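Aromatic-amino-acid:2-oxoglutarate transaminase (Candida albicans, PDB 6HND) probably catalyses the pyridoxal-phosphate-dependent transfer of amino groups from aromatic amino acids to 2-oxo acids, and may also act on 2-aminoadipate. Local coordinates at residues N405-I417 / L491-L503. Sequence-based numbering, arbitrary orientation.
Sequences NYSYRKDLLLYSI and LCYALANNDEEIL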
loop_
_atom_site.group_PDB
_atom_site.type_symbol
_atom_site.label_atom_id
_atom_site.label_comp_id
_atom_site.label_asym_id
_atom_site.label_seq_id
_atom_site.Cartn_x
_atom_site.Cartn_y
_atom_site.Cartn_z
ATOM N N ASN B 405 23.401 -17.191 -11.285
ATOM C CA ASN B 405 22.246 -18.087 -11.590
ATOM C C ASN B 405 21.575 -17.625 -12.892
ATOM O O ASN B 405 21.381 -18.453 -13.812
ATOM C CB ASN B 405 21.172 -18.061 -10.502
ATOM C CG ASN B 405 21.166 -19.287 -9.620
ATOM O OD1 ASN B 405 20.398 -20.222 -9.858
ATOM N ND2 ASN B 405 21.983 -19.262 -8.575
ATOM N N TYR B 406 21.190 -16.345 -12.928
ATOM C CA TYR B 406 20.477 -15.697 -14.051
ATOM C C TYR B 406 21.330 -15.818 -15.312
ATOM O O TYR B 406 20.763 -16.142 -16.376
ATOM C CB TYR B 406 20.105 -14.253 -13.688
ATOM C CG TYR B 406 18.793 -14.140 -12.954
ATOM C CD1 TYR B 406 17.594 -14.221 -13.633
ATOM C CD2 TYR B 406 18.731 -13.985 -11.580
ATOM C CE1 TYR B 406 16.378 -14.143 -12.973
ATOM C CE2 TYR B 406 17.523 -13.893 -10.904
ATOM C CZ TYR B 406 16.342 -13.959 -11.605
ATOM O OH TYR B 406 15.143 -13.874 -10.978
ATOM N N SER B 407 22.637 -15.572 -15.184
ATOM C CA SER B 407 23.601 -15.674 -16.300
ATOM C C SER B 407 23.563 -17.097 -16.850
ATOM O O SER B 407 23.461 -17.240 -18.082
ATOM C CB SER B 407 24.991 -15.284 -15.903
ATOM O OG SER B 407 25.911 -15.545 -16.967
ATOM N N TYR B 408 23.663 -18.105 -15.990
ATOM C CA TYR B 408 23.647 -19.518 -16.439
ATOM C C TYR B 408 22.285 -19.784 -17.097
ATOM O O TYR B 408 22.270 -20.377 -18.208
ATOM C CB TYR B 408 23.978 -20.472 -15.288
ATOM C CG TYR B 408 24.036 -21.927 -15.674
ATOM C CD1 TYR B 408 25.048 -22.409 -16.494
ATOM C CD2 TYR B 408 23.083 -22.833 -15.226
ATOM C CE1 TYR B 408 25.112 -23.743 -16.872
ATOM C CE2 TYR B 408 23.135 -24.174 -15.587
ATOM C CZ TYR B 408 24.153 -24.628 -16.415
ATOM O OH TYR B 408 24.233 -25.938 -16.779
ATOM N N ARG B 409 21.188 -19.348 -16.455
ATOM C CA ARG B 409 19.802 -19.621 -16.921
ATOM C C ARG B 409 19.632 -19.025 -18.323
ATOM O O ARG B 409 19.170 -19.757 -19.237
ATOM C CB ARG B 409 18.757 -19.078 -15.941
ATOM C CG ARG B 409 18.480 -19.991 -14.755
ATOM C CD ARG B 409 17.795 -19.249 -13.622
ATOM N NE ARG B 409 17.378 -20.171 -12.589
ATOM C CZ ARG B 409 16.152 -20.640 -12.461
ATOM N NH1 ARG B 409 15.176 -20.203 -13.243
ATOM N NH2 ARG B 409 15.889 -21.527 -11.522
ATOM N N LYS B 410 20.046 -17.771 -18.520
ATOM C CA LYS B 410 19.843 -17.086 -19.825
ATOM C C LYS B 410 20.573 -17.858 -20.935
ATOM O O LYS B 410 19.968 -18.075 -22.026
ATOM C CB LYS B 410 20.296 -15.628 -19.777
ATOM C CG LYS B 410 20.123 -14.896 -21.101
ATOM C CD LYS B 410 21.379 -14.886 -21.934
ATOM C CE LYS B 410 22.399 -13.887 -21.431
ATOM N NZ LYS B 410 23.541 -13.773 -22.365
ATOM N N ASP B 411 21.820 -18.252 -20.689
ATOM C CA ASP B 411 22.660 -18.934 -21.716
ATOM C C ASP B 411 22.079 -20.320 -22.049
ATOM O O ASP B 411 22.075 -20.703 -23.244
ATOM C CB ASP B 411 24.113 -19.028 -21.255
ATOM C CG ASP B 411 24.798 -17.682 -21.142
ATOM O OD1 ASP B 411 24.287 -16.685 -21.751
ATOM O OD2 ASP B 411 25.824 -17.642 -20.435
ATOM N N LEU B 412 21.617 -21.043 -21.034
ATOM C CA LEU B 412 20.968 -22.366 -21.196
ATOM C C LEU B 412 19.776 -22.223 -22.154
ATOM O O LEU B 412 19.761 -22.887 -23.208
ATOM C CB LEU B 412 20.532 -22.855 -19.815
ATOM C CG LEU B 412 20.388 -24.361 -19.650
ATOM C CD1 LEU B 412 21.711 -25.079 -19.925
ATOM C CD2 LEU B 412 19.877 -24.664 -18.246
ATOM N N LEU B 413 18.831 -21.335 -21.841
ATOM C CA LEU B 413 17.634 -21.124 -22.698
ATOM C C LEU B 413 18.088 -20.783 -24.121
ATOM O O LEU B 413 17.479 -21.312 -25.074
ATOM C CB LEU B 413 16.764 -20.019 -22.103
ATOM C CG LEU B 413 15.568 -19.615 -22.950
ATOM C CD1 LEU B 413 14.617 -20.793 -23.105
ATOM C CD2 LEU B 413 14.869 -18.403 -22.343
ATOM N N LEU B 414 19.105 -19.923 -24.255
ATOM C CA LEU B 414 19.651 -19.520 -25.581
ATOM C C LEU B 414 20.260 -20.746 -26.293
ATOM O O LEU B 414 20.009 -20.870 -27.505
ATOM C CB LEU B 414 20.643 -18.350 -25.451
ATOM C CG LEU B 414 20.069 -16.987 -25.850
ATOM C CD1 LEU B 414 19.017 -16.537 -24.854
ATOM C CD2 LEU B 414 21.146 -15.939 -25.974
ATOM N N TYR B 415 21.008 -21.605 -25.583
ATOM C CA TYR B 415 21.553 -22.879 -26.122
ATOM C C TYR B 415 20.370 -23.731 -26.617
ATOM O O TYR B 415 20.307 -24.066 -27.816
ATOM C CB TYR B 415 22.420 -23.581 -25.071
ATOM C CG TYR B 415 22.995 -24.918 -25.491
ATOM C CD1 TYR B 415 24.088 -24.986 -26.340
ATOM C CD2 TYR B 415 22.455 -26.112 -25.030
ATOM C CE1 TYR B 415 24.606 -26.201 -26.746
ATOM C CE2 TYR B 415 22.965 -27.338 -25.426
ATOM C CZ TYR B 415 24.048 -27.380 -26.287
ATOM O OH TYR B 415 24.573 -28.570 -26.699
ATOM N N SER B 416 19.392 -23.995 -25.754
ATOM C CA SER B 416 18.213 -24.838 -26.091
ATOM C C SER B 416 17.617 -24.373 -27.423
ATOM O O SER B 416 17.058 -25.215 -28.128
ATOM C CB SER B 416 17.173 -24.852 -25.003
ATOM O OG SER B 416 16.484 -23.615 -24.943
ATOM N N ILE B 417 17.759 -23.088 -27.767
ATOM C CA ILE B 417 17.123 -22.481 -28.972
ATOM C C ILE B 417 18.095 -22.643 -30.144
ATOM O O ILE B 417 17.633 -23.062 -31.243
ATOM C CB ILE B 417 16.697 -21.014 -28.721
ATOM C CG1 ILE B 417 15.500 -20.914 -27.762
ATOM C CG2 ILE B 417 16.415 -20.286 -30.036
ATOM C CD1 ILE B 417 15.325 -19.549 -27.125
ATOM N N LEU B 491 10.206 -14.242 -23.412
ATOM C CA LEU B 491 10.516 -15.465 -22.632
ATOM C C LEU B 491 11.098 -15.030 -21.304
ATOM O O LEU B 491 11.900 -14.086 -21.323
ATOM C CB LEU B 491 11.525 -16.319 -23.397
ATOM C CG LEU B 491 11.213 -16.543 -24.879
ATOM C CD1 LEU B 491 12.350 -17.313 -25.522
ATOM C CD2 LEU B 491 9.900 -17.286 -25.043
ATOM N N CYS B 492 10.669 -15.667 -20.215
ATOM C CA CYS B 492 11.233 -15.459 -18.871
ATOM C C CYS B 492 11.762 -16.781 -18.300
ATOM O O CYS B 492 10.964 -17.734 -18.196
ATOM C CB CYS B 492 10.209 -14.837 -17.934
ATOM S SG CYS B 492 10.902 -14.600 -16.279
ATOM N N TYR B 493 13.045 -16.795 -17.928
ATOM C CA TYR B 493 13.801 -17.965 -17.387
ATOM C C TYR B 493 13.982 -17.810 -15.868
ATOM O O TYR B 493 14.875 -18.435 -15.279
ATOM C CB TYR B 493 15.145 -18.112 -18.114
ATOM C CG TYR B 493 15.894 -16.818 -18.275
ATOM C CD1 TYR B 493 16.662 -16.316 -17.233
ATOM C CD2 TYR B 493 15.777 -16.055 -19.421
ATOM C CE1 TYR B 493 17.332 -15.111 -17.341
ATOM C CE2 TYR B 493 16.477 -14.863 -19.566
ATOM C CZ TYR B 493 17.246 -14.390 -18.518
ATOM O OH TYR B 493 17.891 -13.205 -18.617
ATOM N N ALA B 494 13.158 -16.972 -15.237
ATOM C CA ALA B 494 13.226 -16.704 -13.785
ATOM C C ALA B 494 12.397 -17.746 -13.031
ATOM O O ALA B 494 12.743 -18.026 -11.882
ATOM C CB ALA B 494 12.756 -15.290 -13.495
ATOM N N LEU B 495 11.353 -18.300 -13.649
ATOM C CA LEU B 495 10.324 -19.096 -12.929
ATOM C C LEU B 495 10.787 -20.559 -12.801
ATOM O O LEU B 495 10.524 -21.180 -11.762
ATOM C CB LEU B 495 8.961 -18.987 -13.636
ATOM C CG LEU B 495 7.776 -18.572 -12.747
ATOM C CD1 LEU B 495 6.464 -18.976 -13.379
ATOM C CD2 LEU B 495 7.857 -19.130 -11.315
ATOM N N ALA B 496 11.451 -21.102 -13.811
ATOM C CA ALA B 496 11.789 -22.541 -13.881
ATOM C C ALA B 496 12.427 -22.995 -12.564
ATOM O O ALA B 496 13.181 -22.208 -12.014
ATOM C CB ALA B 496 12.724 -22.757 -15.044
ATOM N N ASN B 497 12.165 -24.231 -12.132
ATOM C CA ASN B 497 12.710 -24.872 -10.892
ATOM C C ASN B 497 14.145 -25.376 -11.112
ATOM O O ASN B 497 14.897 -25.436 -10.131
ATOM C CB ASN B 497 11.835 -26.038 -10.407
ATOM C CG ASN B 497 10.434 -25.602 -10.043
ATOM O OD1 ASN B 497 10.247 -24.816 -9.117
ATOM N ND2 ASN B 497 9.441 -26.081 -10.771
ATOM N N ASN B 498 14.512 -25.720 -12.346
ATOM C CA ASN B 498 15.795 -26.406 -12.655
ATOM C C ASN B 498 16.137 -26.285 -14.151
ATOM O O ASN B 498 15.258 -25.916 -14.977
ATOM C CB ASN B 498 15.772 -27.877 -12.185
ATOM C CG ASN B 498 14.564 -28.661 -12.669
ATOM O OD1 ASN B 498 14.357 -28.799 -13.876
ATOM N ND2 ASN B 498 13.745 -29.166 -11.750
ATOM N N ASP B 499 17.383 -26.623 -14.468
ATOM C CA ASP B 499 17.979 -26.654 -15.826
ATOM C C ASP B 499 17.141 -27.541 -16.750
ATOM O O ASP B 499 17.003 -27.186 -17.936
ATOM C CB ASP B 499 19.422 -27.170 -15.761
ATOM C CG ASP B 499 20.358 -26.328 -14.912
ATOM O OD1 ASP B 499 19.950 -25.257 -14.481
ATOM O OD2 ASP B 499 21.484 -26.763 -14.692
ATOM N N GLU B 500 16.628 -28.664 -16.246
ATOM C CA GLU B 500 15.823 -29.619 -17.059
ATOM C C GLU B 500 14.585 -28.885 -17.608
ATOM O O GLU B 500 14.271 -29.037 -18.817
ATOM C CB GLU B 500 15.460 -30.871 -16.245
ATOM C CG GLU B 500 16.661 -31.741 -15.881
ATOM C CD GLU B 500 17.569 -31.202 -14.779
ATOM O OE1 GLU B 500 17.038 -30.814 -13.710
ATOM O OE2 GLU B 500 18.813 -31.165 -14.986
ATOM N N GLU B 501 13.919 -28.073 -16.778
ATOM C CA GLU B 501 12.705 -27.329 -17.210
ATOM C C GLU B 501 13.092 -26.280 -18.247
ATOM O O GLU B 501 12.292 -26.050 -19.161
ATOM C CB GLU B 501 11.983 -26.704 -16.038
ATOM C CG GLU B 501 11.207 -27.717 -15.223
ATOM C CD GLU B 501 10.620 -27.131 -13.954
ATOM O OE1 GLU B 501 10.541 -25.865 -13.869
ATOM O OE2 GLU B 501 10.266 -27.931 -13.050
ATOM N N ILE B 502 14.280 -25.684 -18.128
ATOM C CA ILE B 502 14.718 -24.629 -19.088
ATOM C C ILE B 502 14.999 -25.275 -20.443
ATOM O O ILE B 502 14.488 -24.745 -21.458
ATOM C CB ILE B 502 15.917 -23.842 -18.547
ATOM C CG1 ILE B 502 15.452 -22.989 -17.360
ATOM C CG2 ILE B 502 16.557 -23.023 -19.664
ATOM C CD1 ILE B 502 16.551 -22.343 -16.576
ATOM N N LEU B 503 15.744 -26.390 -20.459
ATOM C CA LEU B 503 16.088 -27.077 -21.735
ATOM C C LEU B 503 14.780 -27.515 -22.385
ATOM O O LEU B 503 14.636 -27.285 -23.575
ATOM C CB LEU B 503 17.062 -28.241 -21.497
ATOM C CG LEU B 503 18.460 -27.818 -21.015
ATOM C CD1 LEU B 503 19.289 -29.020 -20.574
ATOM C CD2 LEU B 503 19.205 -27.020 -22.079
#
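In the small C-terminal domain of this fold-type I aminotransferase, the end of strand 488-492, the connecting loop and the start of helix 499-518 pack against the long helix 392-418, and Arg-409 of that helix binds two backbone carbonyls of the loop. Its NH1 donates to Tyr-493 O at 2.7 Å, while NH1 and NH2 together grip Ala-496 O end-on, NH2 at 2.8 Å. Both oxygens lie in the guanidinium plane, although the donors stand tilted from the carbonyl planes; the three bonds tie the loop to the helix and limit rotation of the planar group. The side chain reaches them because it runs extended from CG to NE.

Tyr-493 lays its ring against the helix. With CG between the backbone N and carbonyl carbon (chi1 46°), the ring turns to the helix and takes Lys-410 CB over one face in a CH-pi contact, 4.0 Å from the centroid. The lysine bends away from there, its NZ pairing with Asp-411 and Asp-432. Tyr-406 presents its ring edge to Tyr-493 CE1 and Ala-494 CB; it also stacks on Phe-50 of the second subunit and lies about 7 Å, side chain to side chain, from the cofactor-binding Tyr-283.

Beyond the loop, Asn-498 N-caps the helix that follows, its OD1 accepting from Glu-501 N. This helix crosses 405-417 at -37°, with segment axes 9.2 Å apart. Ile-502 points its CG2 at Leu-413 and its CD1 at Arg-409 CG, while Leu-503 CD2 packs on Leu-412 CG. At the outer margin, Asp-499 OD2 meets the ring edge of Tyr-408 at CE2, 3.2 Å away, with carboxylate and ring planes 56° apart.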